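Local structure of putative diflavin flavoprotein A 3 (Synechocystis sp., 6H0C) at residues A[35-40]-A[227-232]; A[44-49]-A[138-143]; A[270-275]-A[343-348]. The protein probably carries electrons from NADH to oxygen, reducing it to water, with this chain holding its flavodiiron core of metallo-beta-lactamase-like and flavodoxin-like domains. All coordinates share one frame; numbering follows the deposited sequence. Where two conformers were deposited one is given.

Contact 1. Residues A[35-40]-A[227-232]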
loop_
_atom_site.group_PDB
_atom_site.type_symbol
_atom_site.label_atom_id
_atom_site.label_comp_id
_atom_site.label_asym_id
_atom_site.label_seq_id
_atom_site.Cartn_x
_atom_site.Cartn_y
_atom_site.Cartn_z
ATOM N N ARG A 35 -7.105 6.661 -15.447
ATOM C CA ARG A 35 -6.975 8.111 -15.523
ATOM C C ARG A 35 -5.515 8.536 -15.342
ATOM O O ARG A 35 -5.228 9.704 -15.080
ATOM C CB ARG A 35 -7.852 8.792 -14.465
ATOM C CG ARG A 35 -9.356 8.529 -14.598
ATOM C CD ARG A 35 -10.167 9.609 -13.878
ATOM N NE ARG A 35 -9.830 10.943 -14.372
ATOM C CZ ARG A 35 -10.120 12.080 -13.747
ATOM N NH1 ARG A 35 -10.759 12.058 -12.590
ATOM N NH2 ARG A 35 -9.764 13.242 -14.280
ATOM N N GLY A 36 -4.602 7.582 -15.493
ATOM C CA GLY A 36 -3.193 7.815 -15.230
ATOM C C GLY A 36 -2.912 7.937 -13.738
ATOM O O GLY A 36 -3.768 7.669 -12.894
ATOM N N THR A 37 -1.699 8.342 -13.401
ATOM C CA THR A 37 -1.393 8.656 -12.016
ATOM C C THR A 37 -0.113 9.465 -11.968
ATOM O O THR A 37 0.466 9.801 -13.010
ATOM C CB THR A 37 -1.269 7.376 -11.151
ATOM O OG1 THR A 37 -1.011 7.742 -9.795
ATOM C CG2 THR A 37 -0.151 6.469 -11.639
ATOM N N THR A 38 0.320 9.805 -10.763
ATOM C CA THR A 38 1.630 10.411 -10.597
ATOM C C THR A 38 2.308 9.715 -9.428
ATOM O O THR A 38 1.640 9.189 -8.537
ATOM C CB THR A 38 1.560 11.958 -10.345
ATOM O OG1 THR A 38 1.131 12.225 -9.003
ATOM C CG2 THR A 38 0.601 12.642 -11.318
ATOM N N ALA A 39 3.634 9.688 -9.456
ATOM C CA ALA A 39 4.416 9.260 -8.312
ATOM C C ALA A 39 5.135 10.502 -7.785
ATOM O O ALA A 39 6.001 11.069 -8.473
ATOM C CB ALA A 39 5.409 8.145 -8.701
ATOM N N ASN A 40 4.777 10.938 -6.577
ATOM C CA ASN A 40 5.281 12.208 -6.070
ATOM C C ASN A 40 6.505 12.081 -5.155
ATOM O O ASN A 40 6.471 11.368 -4.161
ATOM C CB ASN A 40 4.158 12.947 -5.335
ATOM C CG ASN A 40 2.951 13.195 -6.219
ATOM O OD1 ASN A 40 3.083 13.323 -7.441
ATOM N ND2 ASN A 40 1.765 13.258 -5.609
ATOM N N PRO A 227 0.782 13.614 -0.701
ATOM C CA PRO A 227 0.620 12.161 -0.839
ATOM C C PRO A 227 1.513 11.556 -1.921
ATOM O O PRO A 227 2.135 12.295 -2.697
ATOM C CB PRO A 227 -0.852 12.024 -1.223
ATOM C CG PRO A 227 -1.109 13.272 -2.077
ATOM C CD PRO A 227 -0.164 14.357 -1.561
ATOM N N SER A 228 1.557 10.227 -1.986
ATOM C CA SER A 228 2.316 9.544 -3.037
ATOM C C SER A 228 1.801 9.832 -4.436
ATOM O O SER A 228 2.588 9.892 -5.390
ATOM C CB SER A 228 2.296 8.027 -2.836
ATOM O OG SER A 228 2.947 7.661 -1.638
ATOM N N HIS A 229 0.481 9.970 -4.560
ATOM C CA HIS A 229 -0.175 9.947 -5.869
ATOM C C HIS A 229 -1.186 11.066 -6.050
ATOM O O HIS A 229 -2.036 11.291 -5.180
ATOM C CB HIS A 229 -0.888 8.607 -6.088
ATOM C CG HIS A 229 -0.026 7.417 -5.825
ATOM N ND1 HIS A 229 1.036 7.075 -6.634
ATOM C CD2 HIS A 229 -0.058 6.493 -4.834
ATOM C CE1 HIS A 229 1.618 5.991 -6.156
ATOM N NE2 HIS A 229 0.974 5.619 -5.065
ATOM N N GLY A 230 -1.103 11.753 -7.186
ATOM C CA GLY A 230 -2.096 12.748 -7.548
ATOM C C GLY A 230 -1.717 14.145 -7.098
ATOM O O GLY A 230 -0.566 14.398 -6.743
ATOM N N PRO A 231 -2.688 15.068 -7.103
ATOM C CA PRO A 231 -2.405 16.435 -6.665
ATOM C C PRO A 231 -2.121 16.493 -5.177
ATOM O O PRO A 231 -2.534 15.601 -4.429
ATOM C CB PRO A 231 -3.698 17.181 -6.991
ATOM C CG PRO A 231 -4.754 16.134 -6.882
ATOM C CD PRO A 231 -4.111 14.877 -7.431
ATOM N N LEU A 232 -1.415 17.530 -4.749
ATOM C CA LEU A 232 -1.294 17.791 -3.325
ATOM C C LEU A 232 -2.673 18.164 -2.788
ATOM O O LEU A 232 -3.501 18.717 -3.517
ATOM C CB LEU A 232 -0.262 18.889 -3.047
ATOM C CG LEU A 232 1.185 18.388 -3.117
ATOM C CD1 LEU A 232 1.625 18.204 -4.567
ATOM C CD2 LEU A 232 2.123 19.308 -2.372
HETATM O O HOH W 1 5.612 8.445 -4.584
#

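Contact 2. Residues A[44-49]-A[138-143]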
loop_
_atom_site.group_PDB
_atom_site.type_symbol
_atom_site.label_atom_id
_atom_site.label_comp_id
_atom_site.label_asym_id
_atom_site.label_seq_id
_atom_site.Cartn_x
_atom_site.Cartn_y
_atom_site.Cartn_z
ATOM N N ILE A 44 13.088 18.824 0.418
ATOM C CA ILE A 44 13.283 19.923 1.348
ATOM C C ILE A 44 14.760 20.263 1.372
ATOM O O ILE A 44 15.601 19.436 1.729
ATOM C CB ILE A 44 12.822 19.602 2.774
ATOM C CG1 ILE A 44 11.361 19.159 2.797
ATOM C CG2 ILE A 44 12.996 20.826 3.671
ATOM C CD1 ILE A 44 10.879 18.758 4.183
ATOM N N SER A 45 15.078 21.485 0.983
ATOM C CA SER A 45 16.463 21.892 0.913
ATOM C C SER A 45 16.723 23.047 1.867
ATOM O O SER A 45 16.513 24.204 1.523
ATOM C CB SER A 45 16.819 22.277 -0.514
ATOM O OG SER A 45 18.212 22.487 -0.627
ATOM N N ALA A 46 17.164 22.726 3.074
ATOM C CA ALA A 46 17.452 23.753 4.069
ATOM C C ALA A 46 18.914 23.659 4.436
ATOM O O ALA A 46 19.751 23.492 3.549
ATOM C CB ALA A 46 16.579 23.584 5.286
ATOM N N ASP A 47 19.226 23.749 5.729
ATOM C CA ASP A 47 20.593 23.497 6.191
ATOM C C ASP A 47 21.018 22.089 5.797
ATOM O O ASP A 47 22.174 21.848 5.438
ATOM C CB ASP A 47 20.714 23.676 7.701
ATOM C CG ASP A 47 20.452 25.098 8.140
ATOM O OD1 ASP A 47 20.525 26.018 7.293
ATOM O OD2 ASP A 47 20.171 25.289 9.340
ATOM N N LYS A 48 20.072 21.159 5.873
ATOM C CA LYS A 48 20.283 19.834 5.330
ATOM C C LYS A 48 19.272 19.584 4.224
ATOM O O LYS A 48 18.246 20.254 4.151
ATOM C CB LYS A 48 20.198 18.784 6.429
ATOM C CG LYS A 48 21.388 18.879 7.360
ATOM C CD LYS A 48 21.562 17.672 8.232
ATOM C CE LYS A 48 22.915 17.734 8.894
ATOM N NZ LYS A 48 23.960 17.936 7.854
ATOM N N ILE A 49 19.587 18.639 3.348
ATOM C CA ILE A 49 18.759 18.371 2.181
ATOM C C ILE A 49 18.179 16.974 2.258
ATOM O O ILE A 49 18.915 15.997 2.418
ATOM C CB ILE A 49 19.560 18.523 0.880
ATOM C CG1 ILE A 49 20.124 19.943 0.786
ATOM C CG2 ILE A 49 18.693 18.178 -0.323
ATOM C CD1 ILE A 49 20.988 20.173 -0.421
ATOM N N LEU A 138 16.215 19.541 9.790
ATOM C CA LEU A 138 16.877 19.935 8.545
ATOM C C LEU A 138 17.364 21.378 8.617
ATOM O O LEU A 138 17.932 21.898 7.659
ATOM C CB LEU A 138 15.937 19.773 7.346
ATOM C CG LEU A 138 15.355 18.372 7.137
ATOM C CD1 LEU A 138 14.491 18.293 5.874
ATOM C CD2 LEU A 138 16.465 17.325 7.112
ATOM N N GLY A 139 17.128 22.020 9.757
ATOM C CA GLY A 139 17.464 23.421 9.931
ATOM C C GLY A 139 16.345 24.324 9.444
ATOM O O GLY A 139 15.421 23.865 8.766
ATOM N N ARG A 140 16.415 25.604 9.803
ATOM C CA ARG A 140 15.474 26.599 9.295
ATOM C C ARG A 140 14.018 26.294 9.670
ATOM O O ARG A 140 13.087 26.679 8.954
ATOM C CB ARG A 140 15.619 26.724 7.771
ATOM C CG ARG A 140 16.589 27.818 7.349
ATOM C CD ARG A 140 17.633 27.349 6.346
ATOM N NE ARG A 140 17.144 27.405 4.976
ATOM C CZ ARG A 140 17.928 27.397 3.904
ATOM N NH1 ARG A 140 19.246 27.348 4.037
ATOM N NH2 ARG A 140 17.390 27.436 2.694
ATOM N N GLY A 141 13.829 25.616 10.801
ATOM C CA GLY A 141 12.497 25.346 11.315
ATOM C C GLY A 141 11.877 24.046 10.820
ATOM O O GLY A 141 10.795 23.662 11.277
ATOM N N HIS A 142 12.547 23.378 9.881
ATOM C CA HIS A 142 12.075 22.094 9.368
ATOM C C HIS A 142 12.499 20.972 10.312
ATOM O O HIS A 142 13.340 20.134 9.957
ATOM C CB HIS A 142 12.619 21.818 7.956
ATOM C CG HIS A 142 12.285 22.882 6.949
ATOM N ND1 HIS A 142 11.132 22.861 6.192
ATOM C CD2 HIS A 142 12.963 23.995 6.571
ATOM C CE1 HIS A 142 11.111 23.916 5.395
ATOM N NE2 HIS A 142 12.210 24.618 5.605
ATOM N N GLU A 143 11.947 20.963 11.522
ATOM C CA GLU A 143 12.216 19.844 12.410
ATOM C C GLU A 143 11.113 18.823 12.235
ATOM O O GLU A 143 10.032 18.941 12.812
ATOM C CB GLU A 143 12.335 20.258 13.874
ATOM C CG GLU A 143 12.908 19.112 14.705
ATOM C CD GLU A 143 13.152 19.472 16.153
ATOM O OE1 GLU A 143 12.853 20.624 16.539
ATOM O OE2 GLU A 143 13.645 18.598 16.905
HETATM O O HOH W 2 18.293 26.868 11.074
#

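Contact 3. Residues A[270-275]-A[343-348]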
loop_
_atom_site.group_PDB
_atom_site.type_symbol
_atom_site.label_atom_id
_atom_site.label_comp_id
_atom_site.label_asym_id
_atom_site.label_seq_id
_atom_site.Cartn_x
_atom_site.Cartn_y
_atom_site.Cartn_z
ATOM N N SER A 270 -0.268 -10.916 -4.426
ATOM C CA SER A 270 -0.791 -9.727 -3.769
ATOM C C SER A 270 -1.729 -8.962 -4.695
ATOM O O SER A 270 -2.785 -8.495 -4.273
ATOM C CB SER A 270 0.336 -8.814 -3.313
ATOM O OG SER A 270 -0.202 -7.569 -2.890
ATOM N N THR A 271 -1.337 -8.834 -5.959
ATOM C CA THR A 271 -2.188 -8.202 -6.964
ATOM C C THR A 271 -3.565 -8.885 -7.040
ATOM O O THR A 271 -4.600 -8.216 -7.069
ATOM C CB THR A 271 -1.500 -8.222 -8.337
ATOM O OG1 THR A 271 -0.270 -7.492 -8.245
ATOM C CG2 THR A 271 -2.383 -7.591 -9.403
ATOM N N LEU A 272 -3.577 -10.216 -7.046
ATOM C CA LEU A 272 -4.834 -10.967 -7.065
ATOM C C LEU A 272 -5.645 -10.636 -5.826
ATOM O O LEU A 272 -6.861 -10.423 -5.894
ATOM C CB LEU A 272 -4.582 -12.479 -7.128
ATOM C CG LEU A 272 -3.742 -13.025 -8.292
ATOM C CD1 LEU A 272 -3.670 -14.549 -8.227
ATOM C CD2 LEU A 272 -4.289 -12.564 -9.638
ATOM N N ALA A 273 -4.951 -10.586 -4.694
ATOM C CA ALA A 273 -5.598 -10.373 -3.407
ATOM C C ALA A 273 -6.359 -9.054 -3.372
ATOM O O ALA A 273 -7.474 -8.997 -2.842
ATOM C CB ALA A 273 -4.565 -10.419 -2.284
ATOM N N GLN A 274 -5.765 -7.997 -3.928
ATOM C CA GLN A 274 -6.414 -6.685 -3.876
ATOM C C GLN A 274 -7.662 -6.714 -4.749
ATOM O O GLN A 274 -8.685 -6.106 -4.406
ATOM C CB GLN A 274 -5.472 -5.561 -4.318
ATOM C CG GLN A 274 -4.056 -5.651 -3.735
ATOM C CD GLN A 274 -4.020 -5.922 -2.229
ATOM O OE1 GLN A 274 -4.865 -5.448 -1.468
ATOM N NE2 GLN A 274 -3.026 -6.690 -1.800
ATOM N N ALA A 275 -7.586 -7.444 -5.860
ATOM C CA ALA A 275 -8.734 -7.571 -6.763
ATOM C C ALA A 275 -9.889 -8.311 -6.089
ATOM O O ALA A 275 -11.042 -7.870 -6.145
ATOM C CB ALA A 275 -8.332 -8.277 -8.045
ATOM N N GLY A 343 -12.009 -19.899 0.905
ATOM C CA GLY A 343 -11.585 -19.634 -0.461
ATOM C C GLY A 343 -10.075 -19.720 -0.607
ATOM O O GLY A 343 -9.338 -19.389 0.324
ATOM N N VAL A 344 -9.608 -20.164 -1.772
ATOM C CA VAL A 344 -8.173 -20.290 -2.035
ATOM C C VAL A 344 -7.788 -19.716 -3.403
ATOM O O VAL A 344 -8.455 -19.983 -4.407
ATOM C CB VAL A 344 -7.723 -21.767 -1.967
ATOM C CG1 VAL A 344 -6.231 -21.888 -2.239
ATOM C CG2 VAL A 344 -8.075 -22.368 -0.609
ATOM N N PHE A 345 -6.713 -18.930 -3.447
ATOM C CA PHE A 345 -6.195 -18.415 -4.721
ATOM C C PHE A 345 -4.681 -18.295 -4.724
ATOM O O PHE A 345 -4.033 -18.377 -3.677
ATOM C CB PHE A 345 -6.799 -17.052 -5.049
ATOM C CG PHE A 345 -6.363 -15.950 -4.121
ATOM C CD1 PHE A 345 -5.359 -15.067 -4.492
ATOM C CD2 PHE A 345 -6.967 -15.790 -2.875
ATOM C CE1 PHE A 345 -4.962 -14.037 -3.634
ATOM C CE2 PHE A 345 -6.574 -14.763 -2.010
ATOM C CZ PHE A 345 -5.571 -13.893 -2.390
ATOM N N GLY A 346 -4.118 -18.088 -5.907
ATOM C CA GLY A 346 -2.691 -17.875 -6.018
ATOM C C GLY A 346 -2.187 -17.772 -7.445
ATOM O O GLY A 346 -2.900 -18.098 -8.394
ATOM N N SER A 347 -0.953 -17.301 -7.585
ATOM C CA SER A 347 -0.243 -17.334 -8.857
ATOM C C SER A 347 0.913 -18.311 -8.739
ATOM O O SER A 347 1.347 -18.656 -7.633
ATOM C CB SER A 347 0.293 -15.961 -9.242
ATOM O OG SER A 347 1.365 -15.606 -8.389
ATOM N N PHE A 348 1.428 -18.746 -9.879
ATOM C CA PHE A 348 2.606 -19.597 -9.876
ATOM C C PHE A 348 3.255 -19.626 -11.240
ATOM O O PHE A 348 2.637 -19.250 -12.241
ATOM C CB PHE A 348 2.240 -21.005 -9.440
ATOM C CG PHE A 348 1.159 -21.621 -10.259
ATOM C CD1 PHE A 348 1.464 -22.514 -11.268
ATOM C CD2 PHE A 348 -0.168 -21.307 -10.023
ATOM C CE1 PHE A 348 0.465 -23.086 -12.023
ATOM C CE2 PHE A 348 -1.171 -21.882 -10.774
ATOM C CZ PHE A 348 -0.854 -22.772 -11.773
#

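Contact 1. Residues A[35-40]-A[227-232]
Asn40 reaches from the strand into the curl of loop 227-232, and its ND2 gives both protons to carbonyls there. Asn40 ND2 lies 2.8 Å from Gly230 O and 3.1 Å from Pro227 O. Both acceptors lie near the amide plane, although ND2 stands above the carbonyl plane of Pro227. The other end of the amide is held too: Thr38 OG1 donates to Asn40 OD1 over 2.7 Å, which fixes the flip of the group. Thr38 OG1 in turn accepts from Gly230 N at 2.9 Å. A chi1 of 75° places this OG1 between the backbone N and the carbonyl carbon, on the side where the loop and the amide meet it. Backbone bonding adds Asn40 N to Ser228 O, 2.7 Å apart. The His229 ring arrives with an edge: ND1 donates to Thr38 O at 2.9 Å, the oxygen almost in the ring plane, while the CA of His229 makes a CA-H...O contact with that carbonyl. With NE2 bonded to Lys172 as well, the ring is held at both nitrogens.

The packing thins out away from this knot. Thr37 OG1 stays 3.8 Å from His229 CB and finds its firmer polar partner in His177. Beyond Asn40 a water donates to Asn40 O and weakly to Ser228 O. Strand 37-45 belongs to one sheet of the domain and the loop follows strand 224-227 of the other, so the bonds tie the two together. The side chain of His229 lies about 4 Å from a bound citrate, probably from the crystallisation liquor. A histidine in the corresponding loop is an iron ligand in canonical flavodiiron proteins, and the arrangement is consistent with the rim of the metal site of the metallo-beta-lactamase fold.

Contact 2. Residues A[44-49]-A[138-143]
Ala46 CA lies over the centre of one face of the Arg140 guanidinium, 3.7 Å from Arg140 CZ, while Asp47 OD1 sits at its edge. The carboxylate stands nearly upright to the guanidinium, their planes 81° apart, and Asp47 OD1 to Arg140 NH1 is a long salt bridge of 3.7 Å; Asp13 takes NH2 in a further one. The second flat group, the His142 ring, carries Ile44 CG2 over one face, off centre and 3.7 Å from His142 ND1, a CH-pi contact, with Gly139 O in plane at its edge. Ile44 CG2 points there because it is anti to the backbone N, and it also meets Leu138 CD1 at 3.7 Å, the two side chains crossing at about a right angle. Both ring nitrogens are bonded, ND1 to Asp162 and NE2 to Asp13, so the imidazole cannot readily turn.

Away from the flat groups the backbones meet directly. Lys48 N donates to Leu138 O at 2.9 Å, and Ala46 CB presses on that oxygen at 3.2 Å. A water links Asp47 OD2 with Arg140 N. Gly139 to His142 form a type I' turn joining strands 135-137 and 143-148, which packs against the connection from strand 37-45 to strand 49-52; Leu138 reaches inward to Ala50 and to Tyr78 of strand 78-80.

Contact 3. Residues A[270-275]-A[343-348]
Leu272, Phe345 and Ala273 carry this contact, an apolar one between helix and strand. Leu272 points at the strand and touches it at two levels. Its CB lies 3.8 Å from Phe345 CD1, and farther out CD1 settles on the backbone, 3.6 Å from Gly346 C. Glycine at that position has no side chain, and the methyl comes down directly on the peptide between residues 346 and 347. The same methyl approaches Ser347 CB at 4.3 Å, the looser end of the contact.

Phe345 answers from the strand. Its CG sits between the backbone N and the carbonyl carbon (chi1 68°), and the ring is carried up to the helix beside Leu272. Phe345 CE1 comes within 3.6 Å of Ala273 N, and CZ reaches Ala273 CB at 3.6 Å. The small alanine lets the ring close in on the helix backbone itself.

The axes of 270-275 and 343-348 come within 8.1 Å and run at 145°, the near-antiparallel helix-on-sheet packing of the flavodoxin-like fold. Helix 268-281 follows strand 257-262, the first in sequence of the five parallel strands, yet leans across to strand 341-348, two places along. In flavodoxins the loop leading into this helix binds the FMN phosphate.

Neighbours fill in around the three residues. Thr384 and Cys388 of helix 382-404 and Val376 of the next strand touch Leu272, while Thr269, Ile276 and Ile374 pack on Phe345. Ser347 OG makes a weak hydrogen bond to Thr269 OG1, one residue before 270-275 in the same helix.

Contacts 1 and 2 share strand 37-45 of the metallo-beta-lactamase-like domain and hold it near its two ends, with centres 24 Å apart; along the chain, contact 2 is nested inside the loop that contact 1 closes. Contact 1 is buried and polar, built from carbonyls, an amide and an imidazole beside the citrate pocket. Contact 2 lies farther out, partly exposed, and mixes a long ion pair and a water bridge with a small apolar patch. Contact 3 belongs to the flavodoxin-like domain, about 43 Å from contact 2 between centres. It is as buried as contact 1 but wholly apolar in its side-chain meetings, as suits a helix laid on a parallel sheet.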